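Local coordinates for protein GCN5-related N-acetyltransferase (Kribbella flavida, PDB 4H89) that probably transfers an acyl group, most likely acetyl from acetyl-CoA, to an acceptor substrate, at residues 79-83 against 125-129. Sequence-based numbering, arbitrary orientation.
Sequences YPNRP and IQFNA
N81 and N128 join their carboxamides in a cyclic pair of hydrogen bonds across the start of strand 89-96 of the GNAT sheet, each side chain both giving and receiving. N128 ND2 reaches N81 OD1 at 2.8 Å, and N81 ND2 returns a bond of 3.0 Å to N128 OD1. Both donors lie on carbonyl lone pairs, and the amide planes are only 10° apart, so the two amides lie nearly in one plane, meeting from opposite directions. The pair links the residue just past strand 72-80 to the corner at N128 in strand 124-131. Asparagine suits both places: one short amide supplies donor and acceptor side by side. With CG anti to the backbone N (chi1 -160°), the N81 amide is carried across to N128. Its other N-H goes to a water 2.9 Å from ND2; that water also accepts from R82 NH2 and donates to Q126 OE1. A leucine in place of N81 would probably leave both polar atoms of the N128 amide without these mates and cost the water one donor. Farther out, the long arms of R82 and Q126 suit a bridge through water, and V152 of the second subunit packs on Q126. Q126 CD approaches N81 ND2 to 3.4 Å, with the amide planes turned 59° apart.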
loop_
_atom_site.group_PDB
_atom_site.type_symbol
_atom_site.label_atom_id
_atom_site.label_comp_id
_atom_site.label_asym_id
_atom_site.label_seq_id
_atom_site.Cartn_x
_atom_site.Cartn_y
_atom_site.Cartn_z
ATOM N N TYR A 79 11.180 -5.405 -2.923
ATOM C CA TYR A 79 10.190 -6.488 -2.935
ATOM C C TYR A 79 9.174 -6.167 -4.039
ATOM O O TYR A 79 9.097 -5.033 -4.467
ATOM C CB TYR A 79 9.462 -6.557 -1.540
ATOM C CG TYR A 79 9.164 -5.180 -0.984
ATOM C CD1 TYR A 79 8.043 -4.448 -1.355
ATOM C CD2 TYR A 79 10.038 -4.592 -0.108
ATOM C CE1 TYR A 79 7.831 -3.133 -0.889
ATOM C CE2 TYR A 79 9.843 -3.312 0.374
ATOM C CZ TYR A 79 8.760 -2.581 -0.006
ATOM O OH TYR A 79 8.630 -1.299 0.500
ATOM N N PRO A 80 8.327 -7.112 -4.414
ATOM C CA PRO A 80 7.241 -6.756 -5.329
ATOM C C PRO A 80 6.253 -5.806 -4.649
ATOM O O PRO A 80 5.881 -6.012 -3.465
ATOM C CB PRO A 80 6.587 -8.117 -5.673
ATOM C CG PRO A 80 7.629 -9.141 -5.282
ATOM C CD PRO A 80 8.323 -8.540 -4.106
ATOM N N ASN A 81 5.784 -4.785 -5.347
ATOM C CA ASN A 81 4.889 -3.820 -4.741
ATOM C C ASN A 81 3.542 -4.396 -4.424
ATOM O O ASN A 81 2.909 -3.969 -3.480
ATOM C CB ASN A 81 4.714 -2.579 -5.606
ATOM C CG ASN A 81 4.202 -1.376 -4.806
ATOM O OD1 ASN A 81 4.616 -1.160 -3.651
ATOM N ND2 ASN A 81 3.315 -0.602 -5.393
ATOM N N ARG A 82 3.085 -5.323 -5.262
ATOM C CA ARG A 82 1.814 -5.991 -5.121
ATOM C C ARG A 82 2.029 -7.434 -5.576
ATOM O O ARG A 82 2.912 -7.715 -6.335
ATOM C CB ARG A 82 0.727 -5.335 -6.033
ATOM C CG ARG A 82 0.406 -3.929 -5.563
ATOM C CD ARG A 82 -0.608 -3.143 -6.388
ATOM N NE ARG A 82 -1.204 -2.147 -5.466
ATOM C CZ ARG A 82 -0.864 -0.866 -5.377
ATOM N NH1 ARG A 82 -1.417 -0.129 -4.417
ATOM N NH2 ARG A 82 -0.045 -0.283 -6.269
ATOM N N PRO A 83 1.202 -8.337 -5.077
ATOM C CA PRO A 83 1.350 -9.739 -5.457
ATOM C C PRO A 83 0.652 -10.043 -6.760
ATOM O O PRO A 83 -0.023 -9.209 -7.355
ATOM C CB PRO A 83 0.665 -10.471 -4.299
ATOM C CG PRO A 83 -0.395 -9.523 -3.868
ATOM C CD PRO A 83 0.214 -8.140 -4.022
ATOM N N ILE A 125 9.435 0.277 -11.056
ATOM C CA ILE A 125 9.534 0.486 -9.615
ATOM C C ILE A 125 8.554 1.590 -9.220
ATOM O O ILE A 125 8.434 2.594 -9.899
ATOM C CB ILE A 125 10.936 0.936 -9.181
ATOM C CG1 ILE A 125 12.014 0.013 -9.728
ATOM C CG2 ILE A 125 11.060 0.981 -7.664
ATOM C CD1 ILE A 125 13.432 0.563 -9.672
ATOM N N GLN A 126 7.859 1.396 -8.113
ATOM C CA GLN A 126 6.895 2.363 -7.611
ATOM C C GLN A 126 7.189 2.628 -6.140
ATOM O O GLN A 126 7.408 1.683 -5.373
ATOM C CB GLN A 126 5.487 1.772 -7.760
ATOM C CG GLN A 126 4.357 2.612 -7.237
ATOM C CD GLN A 126 3.023 2.044 -7.566
ATOM O OE1 GLN A 126 2.842 1.335 -8.591
ATOM N NE2 GLN A 126 2.047 2.367 -6.745
ATOM N N PHE A 127 7.154 3.906 -5.748
ATOM C CA PHE A 127 7.149 4.306 -4.328
ATOM C C PHE A 127 5.742 4.839 -4.052
ATOM O O PHE A 127 5.313 5.801 -4.673
ATOM C CB PHE A 127 8.212 5.396 -4.038
ATOM C CG PHE A 127 9.616 4.973 -4.302
ATOM C CD1 PHE A 127 10.018 3.620 -4.332
ATOM C CD2 PHE A 127 10.567 5.924 -4.596
ATOM C CE1 PHE A 127 11.356 3.267 -4.539
ATOM C CE2 PHE A 127 11.892 5.613 -4.788
ATOM C CZ PHE A 127 12.299 4.272 -4.789
ATOM N N ASN A 128 5.038 4.208 -3.112
ATOM C CA ASN A 128 3.647 4.511 -2.904
ATOM C C ASN A 128 3.379 5.821 -2.204
ATOM O O ASN A 128 2.301 6.390 -2.366
ATOM C CB ASN A 128 3.017 3.372 -2.115
ATOM C CG ASN A 128 3.235 2.082 -2.810
ATOM O OD1 ASN A 128 2.782 1.939 -3.961
ATOM N ND2 ASN A 128 4.087 1.195 -2.215
ATOM N N ALA A 129 4.339 6.268 -1.393
ATOM C CA ALA A 129 4.122 7.406 -0.529
ATOM C C ALA A 129 5.427 8.070 -0.182
ATOM O O ALA A 129 6.220 7.576 0.618
ATOM C CB ALA A 129 3.432 6.962 0.737
HETATM O O HOH W 1 1.942 -1.164 -7.926
#